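Local coordinates for cell wall binding protein cwp8 (Peptoclostridium difficile, PDB 5J6Q) that is a surface (S-layer-associated) protein that probably attaches to the bacterial cell wall through three CWB2 modules of toprim-like fold, at residues A327-A332 with T535-A540; D429-S434 with I547-E552; E491-E496 with N507-G512. All coordinates share one frame; numbering follows the deposited sequence.

Contact 1 of 3, residues A327-A332 with T535-A540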
loop_
_atom_site.group_PDB
_atom_site.type_symbol
_atom_site.label_atom_id
_atom_site.label_comp_id
_atom_site.label_asym_id
_atom_site.label_seq_id
_atom_site.Cartn_x
_atom_site.Cartn_y
_atom_site.Cartn_z
ATOM N N ALA A 327 -9.549 13.434 -31.117
ATOM C CA ALA A 327 -8.965 13.618 -32.472
ATOM C C ALA A 327 -7.455 13.961 -32.353
ATOM O O ALA A 327 -6.687 13.672 -33.277
ATOM C CB ALA A 327 -9.696 14.742 -33.198
ATOM N N SER A 328 -7.002 14.551 -31.208
ATOM C CA SER A 328 -5.571 14.879 -31.073
ATOM C C SER A 328 -4.625 13.709 -30.795
ATOM O O SER A 328 -3.413 13.961 -30.656
ATOM C CB SER A 328 -5.385 15.889 -29.962
ATOM O OG SER A 328 -6.076 17.070 -30.330
ATOM N N ALA A 329 -5.130 12.459 -30.741
ATOM C CA ALA A 329 -4.263 11.348 -30.354
ATOM C C ALA A 329 -3.185 11.032 -31.373
ATOM O O ALA A 329 -2.058 10.838 -30.906
ATOM C CB ALA A 329 -5.099 10.079 -30.090
ATOM N N PRO A 330 -3.486 10.882 -32.713
ATOM C CA PRO A 330 -2.374 10.586 -33.645
ATOM C C PRO A 330 -1.408 11.770 -33.682
ATOM O O PRO A 330 -0.285 11.563 -34.017
ATOM C CB PRO A 330 -3.099 10.288 -34.961
ATOM C CG PRO A 330 -4.429 10.920 -34.790
ATOM C CD PRO A 330 -4.786 10.697 -33.395
ATOM N N LEU A 331 -1.863 12.984 -33.319
ATOM C CA LEU A 331 -1.053 14.161 -33.322
ATOM C C LEU A 331 -0.080 14.119 -32.151
ATOM O O LEU A 331 1.131 14.336 -32.388
ATOM C CB LEU A 331 -1.888 15.477 -33.241
ATOM C CG LEU A 331 -0.956 16.690 -33.278
ATOM C CD1 LEU A 331 0.012 16.513 -34.510
ATOM C CD2 LEU A 331 -1.656 17.950 -33.365
ATOM N N ALA A 332 -0.596 13.840 -30.881
ATOM C CA ALA A 332 0.312 13.704 -29.742
ATOM C C ALA A 332 1.272 12.531 -29.984
ATOM O O ALA A 332 2.421 12.593 -29.539
ATOM C CB ALA A 332 -0.437 13.460 -28.435
ATOM N N THR A 535 -6.460 11.538 -22.670
ATOM C CA THR A 535 -5.016 11.792 -22.397
ATOM C C THR A 535 -4.197 10.494 -22.480
ATOM O O THR A 535 -3.028 10.559 -22.863
ATOM C CB THR A 535 -4.770 12.421 -21.022
ATOM O OG1 THR A 535 -5.337 11.650 -19.992
ATOM C CG2 THR A 535 -5.323 13.845 -20.933
ATOM N N ALA A 536 -4.821 9.298 -22.182
ATOM C CA ALA A 536 -4.059 8.069 -22.305
ATOM C C ALA A 536 -4.013 7.407 -23.711
ATOM O O ALA A 536 -3.187 6.471 -23.912
ATOM C CB ALA A 536 -4.560 7.025 -21.298
ATOM N N ALA A 537 -4.786 7.807 -24.657
ATOM C CA ALA A 537 -4.733 7.070 -25.905
ATOM C C ALA A 537 -3.250 7.033 -26.550
ATOM O O ALA A 537 -2.952 5.990 -27.052
ATOM C CB ALA A 537 -5.733 7.639 -26.895
ATOM N N PRO A 538 -2.369 8.102 -26.588
ATOM C CA PRO A 538 -1.005 7.957 -27.207
ATOM C C PRO A 538 -0.208 7.000 -26.401
ATOM O O PRO A 538 0.709 6.332 -26.914
ATOM C CB PRO A 538 -0.420 9.401 -27.179
ATOM C CG PRO A 538 -1.568 10.275 -26.444
ATOM C CD PRO A 538 -2.811 9.507 -26.581
ATOM N N LEU A 539 -0.516 6.930 -25.050
ATOM C CA LEU A 539 0.184 5.998 -24.219
ATOM C C LEU A 539 -0.232 4.566 -24.603
ATOM O O LEU A 539 0.655 3.692 -24.854
ATOM C CB LEU A 539 -0.058 6.340 -22.757
ATOM C CG LEU A 539 0.278 5.188 -21.820
ATOM C CD1 LEU A 539 1.780 4.988 -21.778
ATOM C CD2 LEU A 539 -0.138 5.502 -20.411
ATOM N N ALA A 540 -1.543 4.303 -24.697
ATOM C CA ALA A 540 -1.959 2.978 -25.139
ATOM C C ALA A 540 -1.430 2.733 -26.602
ATOM O O ALA A 540 -1.064 1.593 -26.876
ATOM C CB ALA A 540 -3.448 2.846 -25.154
#

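Contact 2 of 3, residues D429-S434 with I547-E552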
loop_
_atom_site.group_PDB
_atom_site.type_symbol
_atom_site.label_atom_id
_atom_site.label_comp_id
_atom_site.label_asym_id
_atom_site.label_seq_id
_atom_site.Cartn_x
_atom_site.Cartn_y
_atom_site.Cartn_z
ATOM N N ASP A 429 -18.283 6.926 -28.741
ATOM C CA ASP A 429 -17.975 5.807 -29.669
ATOM C C ASP A 429 -16.612 6.001 -30.242
ATOM O O ASP A 429 -15.893 5.024 -30.525
ATOM C CB ASP A 429 -18.918 5.720 -30.898
ATOM C CG ASP A 429 -20.273 5.191 -30.573
ATOM O OD1 ASP A 429 -20.435 4.526 -29.487
ATOM O OD2 ASP A 429 -21.181 5.408 -31.368
ATOM N N ALA A 430 -16.284 7.264 -30.481
ATOM C CA ALA A 430 -15.041 7.661 -31.112
ATOM C C ALA A 430 -13.832 7.378 -30.288
ATOM O O ALA A 430 -12.893 6.813 -30.836
ATOM C CB ALA A 430 -15.103 9.133 -31.448
ATOM N N MET A 431 -13.825 7.763 -28.981
ATOM C CA MET A 431 -12.743 7.544 -28.042
ATOM C C MET A 431 -12.181 6.131 -28.071
ATOM O O MET A 431 -11.052 5.924 -27.731
ATOM C CB MET A 431 -13.301 7.733 -26.670
ATOM C CG MET A 431 -12.282 7.789 -25.693
ATOM S SD MET A 431 -11.407 9.385 -25.864
ATOM C CE MET A 431 -12.798 10.495 -25.683
ATOM N N SER A 432 -12.989 5.190 -28.432
ATOM C CA SER A 432 -12.614 3.806 -28.537
ATOM C C SER A 432 -11.553 3.515 -29.661
ATOM O O SER A 432 -10.783 2.523 -29.593
ATOM C CB SER A 432 -13.914 3.038 -28.766
ATOM O OG SER A 432 -14.555 2.696 -27.544
ATOM N N ILE A 433 -11.481 4.397 -30.665
ATOM C CA ILE A 433 -10.546 4.226 -31.795
ATOM C C ILE A 433 -9.360 5.170 -31.681
ATOM O O ILE A 433 -8.476 5.077 -32.506
ATOM C CB ILE A 433 -11.434 4.446 -33.084
ATOM C CG1 ILE A 433 -10.803 3.761 -34.304
ATOM C CG2 ILE A 433 -11.601 5.956 -33.361
ATOM C CD1 ILE A 433 -10.408 2.278 -34.106
ATOM N N SER A 434 -9.286 6.091 -30.653
ATOM C CA SER A 434 -8.115 6.960 -30.527
ATOM C C SER A 434 -6.779 6.205 -30.429
ATOM O O SER A 434 -5.885 6.604 -31.137
ATOM C CB SER A 434 -8.266 7.887 -29.313
ATOM O OG SER A 434 -9.268 8.852 -29.638
ATOM N N ILE A 547 -7.914 0.536 -25.025
ATOM C CA ILE A 547 -8.420 1.174 -23.847
ATOM C C ILE A 547 -9.834 0.555 -23.674
ATOM O O ILE A 547 -10.673 0.720 -24.532
ATOM C CB ILE A 547 -8.495 2.704 -23.946
ATOM C CG1 ILE A 547 -7.076 3.278 -24.003
ATOM C CG2 ILE A 547 -9.299 3.286 -22.609
ATOM C CD1 ILE A 547 -6.988 4.835 -24.188
ATOM N N VAL A 548 -10.038 -0.226 -22.636
ATOM C CA VAL A 548 -11.378 -0.744 -22.387
ATOM C C VAL A 548 -12.147 0.474 -21.720
ATOM O O VAL A 548 -11.643 1.032 -20.742
ATOM C CB VAL A 548 -11.223 -1.925 -21.386
ATOM C CG1 VAL A 548 -12.612 -2.395 -20.801
ATOM C CG2 VAL A 548 -10.506 -3.105 -22.114
ATOM N N LEU A 549 -13.325 0.868 -22.223
ATOM C CA LEU A 549 -14.006 2.003 -21.536
ATOM C C LEU A 549 -15.101 1.447 -20.623
ATOM O O LEU A 549 -16.100 0.804 -21.061
ATOM C CB LEU A 549 -14.643 2.921 -22.558
ATOM C CG LEU A 549 -13.619 3.662 -23.427
ATOM C CD1 LEU A 549 -14.389 4.386 -24.532
ATOM C CD2 LEU A 549 -12.712 4.634 -22.599
ATOM N N THR A 550 -14.876 1.663 -19.300
ATOM C CA THR A 550 -15.922 1.270 -18.410
ATOM C C THR A 550 -15.847 2.073 -17.089
ATOM O O THR A 550 -14.741 2.446 -16.666
ATOM C CB THR A 550 -15.830 -0.231 -18.053
ATOM O OG1 THR A 550 -17.111 -0.633 -17.503
ATOM C CG2 THR A 550 -14.812 -0.491 -17.012
ATOM N N THR A 551 -17.029 2.321 -16.450
ATOM C CA THR A 551 -16.988 2.936 -15.105
ATOM C C THR A 551 -17.424 1.917 -14.098
ATOM O O THR A 551 -16.794 1.725 -13.078
ATOM C CB THR A 551 -17.898 4.193 -15.008
ATOM O OG1 THR A 551 -17.485 5.081 -16.019
ATOM C CG2 THR A 551 -17.729 4.912 -13.625
ATOM N N GLU A 552 -18.558 1.268 -14.359
ATOM C CA GLU A 552 -19.019 0.258 -13.465
ATOM C C GLU A 552 -18.593 -1.098 -14.123
ATOM O O GLU A 552 -17.533 -1.156 -14.806
ATOM C CB GLU A 552 -20.546 0.322 -13.231
ATOM C CG GLU A 552 -21.111 1.729 -13.411
ATOM C CD GLU A 552 -21.862 2.210 -12.177
ATOM O OE1 GLU A 552 -23.103 2.372 -12.252
ATOM O OE2 GLU A 552 -21.203 2.427 -11.146
HETATM O O HOH W 1 -9.691 1.634 -27.277
#

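Contact 3 of 3, residues E491-E496 with N507-G512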
loop_
_atom_site.group_PDB
_atom_site.type_symbol
_atom_site.label_atom_id
_atom_site.label_comp_id
_atom_site.label_asym_id
_atom_site.label_seq_id
_atom_site.Cartn_x
_atom_site.Cartn_y
_atom_site.Cartn_z
ATOM N N GLU A 491 -16.070 -0.212 -43.980
ATOM C CA GLU A 491 -16.719 -0.894 -42.872
ATOM C C GLU A 491 -17.119 0.125 -41.794
ATOM O O GLU A 491 -16.500 1.187 -41.661
ATOM C CB GLU A 491 -15.769 -1.950 -42.282
ATOM C CG GLU A 491 -16.409 -2.843 -41.232
ATOM C CD GLU A 491 -15.451 -3.913 -40.728
ATOM O OE1 GLU A 491 -15.650 -4.409 -39.600
ATOM O OE2 GLU A 491 -14.496 -4.259 -41.462
ATOM N N ARG A 492 -18.169 -0.203 -41.051
ATOM C CA ARG A 492 -18.683 0.596 -39.964
ATOM C C ARG A 492 -18.634 -0.259 -38.679
ATOM O O ARG A 492 -19.135 -1.373 -38.673
ATOM C CB ARG A 492 -20.127 1.018 -40.304
ATOM C CG ARG A 492 -20.942 1.524 -39.107
ATOM C CD ARG A 492 -22.410 1.799 -39.503
ATOM N NE ARG A 492 -22.574 2.705 -40.648
ATOM C CZ ARG A 492 -22.748 4.026 -40.543
ATOM N NH1 ARG A 492 -22.926 4.771 -41.629
ATOM N NH2 ARG A 492 -22.745 4.611 -39.346
ATOM N N LEU A 493 -17.987 0.231 -37.636
ATOM C CA LEU A 493 -17.945 -0.423 -36.320
ATOM C C LEU A 493 -19.018 0.366 -35.487
ATOM O O LEU A 493 -18.795 1.542 -35.226
ATOM C CB LEU A 493 -16.539 -0.311 -35.636
ATOM C CG LEU A 493 -15.677 -1.564 -35.687
ATOM C CD1 LEU A 493 -15.411 -2.088 -37.111
ATOM C CD2 LEU A 493 -14.367 -1.217 -35.072
ATOM N N ALA A 494 -20.130 -0.269 -35.074
ATOM C CA ALA A 494 -21.180 0.430 -34.381
ATOM C C ALA A 494 -21.968 -0.510 -33.498
ATOM O O ALA A 494 -22.584 -1.426 -34.012
ATOM C CB ALA A 494 -22.116 1.065 -35.426
ATOM N N GLY A 495 -21.925 -0.333 -32.176
ATOM C CA GLY A 495 -22.736 -1.160 -31.302
ATOM C C GLY A 495 -23.948 -0.357 -30.865
ATOM O O GLY A 495 -24.019 0.827 -31.118
ATOM N N GLU A 496 -24.899 -0.995 -30.208
ATOM C CA GLU A 496 -26.095 -0.365 -29.692
ATOM C C GLU A 496 -25.743 0.772 -28.719
ATOM O O GLU A 496 -26.477 1.748 -28.632
ATOM C CB GLU A 496 -26.932 -1.433 -28.940
ATOM C CG GLU A 496 -28.147 -0.877 -28.220
ATOM C CD GLU A 496 -28.745 -1.872 -27.241
ATOM O OE1 GLU A 496 -29.013 -1.474 -26.087
ATOM O OE2 GLU A 496 -28.948 -3.048 -27.626
ATOM N N ASN A 507 -12.480 -6.141 -30.568
ATOM C CA ASN A 507 -12.517 -7.447 -31.281
ATOM C C ASN A 507 -11.802 -7.354 -32.626
ATOM O O ASN A 507 -11.182 -8.294 -33.083
ATOM C CB ASN A 507 -13.937 -7.844 -31.526
ATOM C CG ASN A 507 -14.203 -9.213 -32.179
ATOM O OD1 ASN A 507 -13.746 -10.286 -31.735
ATOM N ND2 ASN A 507 -15.017 -9.265 -33.192
ATOM N N LYS A 508 -11.894 -6.227 -33.236
ATOM C CA LYS A 508 -11.312 -6.094 -34.544
ATOM C C LYS A 508 -9.828 -5.832 -34.575
ATOM O O LYS A 508 -9.136 -6.412 -35.402
ATOM C CB LYS A 508 -12.001 -4.970 -35.311
ATOM C CG LYS A 508 -11.395 -4.870 -36.738
ATOM C CD LYS A 508 -12.240 -3.836 -37.664
ATOM C CE LYS A 508 -11.480 -3.701 -38.973
ATOM N NZ LYS A 508 -12.366 -3.948 -40.123
ATOM N N TYR A 509 -9.318 -5.027 -33.679
ATOM C CA TYR A 509 -7.937 -4.700 -33.821
ATOM C C TYR A 509 -6.937 -5.212 -32.821
ATOM O O TYR A 509 -5.764 -4.900 -33.060
ATOM C CB TYR A 509 -7.828 -3.191 -33.700
ATOM C CG TYR A 509 -8.535 -2.461 -34.827
ATOM C CD1 TYR A 509 -9.627 -1.642 -34.569
ATOM C CD2 TYR A 509 -8.070 -2.531 -36.131
ATOM C CE1 TYR A 509 -10.233 -0.898 -35.577
ATOM C CE2 TYR A 509 -8.651 -1.772 -37.153
ATOM C CZ TYR A 509 -9.724 -0.957 -36.866
ATOM O OH TYR A 509 -10.266 -0.172 -37.834
ATOM N N TYR A 510 -7.337 -5.952 -31.750
ATOM C CA TYR A 510 -6.322 -6.135 -30.749
ATOM C C TYR A 510 -5.973 -7.528 -30.409
ATOM O O TYR A 510 -5.396 -7.739 -29.347
ATOM C CB TYR A 510 -6.761 -5.368 -29.474
ATOM C CG TYR A 510 -6.567 -3.872 -29.666
ATOM C CD1 TYR A 510 -7.642 -3.045 -29.952
ATOM C CD2 TYR A 510 -5.298 -3.307 -29.566
ATOM C CE1 TYR A 510 -7.447 -1.673 -30.141
ATOM C CE2 TYR A 510 -5.091 -1.959 -29.756
ATOM C CZ TYR A 510 -6.194 -1.128 -30.047
ATOM O OH TYR A 510 -5.992 0.214 -30.237
ATOM N N ALA A 511 -6.253 -8.502 -31.319
ATOM C CA ALA A 511 -5.879 -9.863 -31.078
ATOM C C ALA A 511 -4.344 -9.850 -30.747
ATOM O O ALA A 511 -3.585 -9.110 -31.397
ATOM C CB ALA A 511 -6.167 -10.722 -32.346
ATOM N N GLY A 512 -3.898 -10.622 -29.779
ATOM C CA GLY A 512 -2.478 -10.608 -29.492
ATOM C C GLY A 512 -1.935 -9.456 -28.638
ATOM O O GLY A 512 -0.746 -9.515 -28.320
#

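Contact 1 of 3, residues A327-A332 with T535-A540
Ala329 and Ala332 face Ala537 and Pro538 in a close helix-helix packing between two CWB2 modules, a worked example of how small side chains let the helices of a multi-module anchor approach one another. The approach begins just after Ser328, whose OG is turned back to the carbonyl of Asp324 while its backbone O closes the first turn of helix 329-334 by accepting from Ala332 N at 2.8 Å. Ala329 then turns its methyl toward the other helix: its CB lies 4.1 Å from Ala537 CB and 4.2 Å from Pro538 CD, between two successive residues of the partner. Pro330 has its CB on the far side and packs on Leu412, and Leu331 follows it toward the same loop. One turn on from Ser328, Ala332 brings a second methyl to the interface. Helix 531-542 answers with a proline, which has no N-H to give; the backbone N atoms of Pro538 and Leu539 make no bond to the preceding turn, and the helix is kinked there. The two segments share the sequence Ala-Pro-Leu-Ala, yet its residues are used differently, since Pro330 faces away from the partner helix, toward Leu412, whereas Pro538 faces it. With CA atoms of Ala329 and Pro538 only 5.7 Å apart, the backbones lie close, and the junction is wholly apolar and buried. Ile339 touches both Ala332 and Pro538 from strand 339-342. The tightest meeting sets Ala332 CB 3.9 Å from Pro538 CG, a methyl against the tip of the pyrrolidine ring.

Contact 2 of 3, residues D429-S434 with I547-E552
A water molecule joins Ser432 to Ile547: it donates to Ser432 O at 2.7 Å and accepts from Ile547 N at 3.1 Å. It thus couples segment 429-434, in one CWB2 module, to strand 547-549 in the next, an outermost strand of the parallel sheet it forms with 516-519, 572-575 and 286-289. Beside this bridge the link becomes apolar. Leu549 reaches across with its CD1 branch, which lies 4.1 Å from Met431 CB and 3.5 Å from Ser432 OG. The two longer side chains cross at about a right angle, with the CD1 methyl against CB and CG of Met431. Met431 starts out toward the strand with CG anti to its own nitrogen (chi1 -169°), but bends at the next two torsions, and its sulfur end swings off to helix 531-542, where the side chain meets Ala533 and Leu534. The hydroxyl of Ser432, although pressed by a methyl group, is satisfied by the ND2 of Asn502. That amide also takes hold of the strand, its ND2 bonding to Ile547 O and its OD1 accepting from Leu549 N. Here one carboxamide and one water supply the polar links that the two segments do not make directly, which should allow backbone groups and a hydroxyl to be buried next to aliphatic carbon at little electrostatic cost.

Contact 3 of 3, residues E491-E496 with N507-G512
A beta-alpha unit leading from the border of one parallel sheet toward the next brings this pair together: strand 491-493, outermost in the sheet with 463-467, 418-423 and 444-447, passes by a short loop into helix 498-509, whose last turn packs back on the strand; the following strand, 516-519, lies in another sheet. Leu493 supplies the buried part. Its CD1 rests 3.7 Å from Lys508 CD, while CD2 comes within 4.2 Å of Tyr509 CE1, approaching the ring obliquely, so the forked leucine touches two consecutive residues of the helix. Lys508 runs nearly straight as far as CE, with CG anti to its nitrogen (chi1 -178°), and turns only at its last torsion; on the way its CG sits 4.0 Å above the middle of one face of the neighbouring Tyr509 ring. The aliphatic length of the lysine is therefore spent on leucine and tyrosine before the ammonium reaches the exposed edge of the contact. There it meets Glu491, which arrives extended from the opposite direction and forms a salt bridge through OE2. The modelled separation of 2.5 Å between Glu491 OE2 and Lys508 NZ is unusually short and the glutamate is poorly ordered, so the exact length is doubtful. Glu465, on the adjacent strand 463-467, adds a weak, long ion pair to Lys508 and a weak hydrogen bond to Tyr509 OH. Border strand, short loop and a helix returning onto Leu493 make up a beta-alpha unit as in parallel alpha/beta folds.

In the fold
Along the chain the segments come in the order 327-332, 429-434, 491-496, 507-512, 535-540 and 547-552, so contacts 1 and 2 interleave, while both segments of contact 3 fall between the partners of either. Contact 2 holds the middle: its centre is 13 Å from that of contact 1 and 12 Å from that of contact 3, and it touches both, Ser434 meeting Ala537 and Ile433 meeting Tyr509. Contacts 1 and 3 are about 19 Å apart between centres. Helix 531-542 and strand 547-549, consecutive in the chain, serve contacts 1 and 2. Together the contacts tie all three CWB2 modules into one compact unit, consistent with joint cell-wall anchoring.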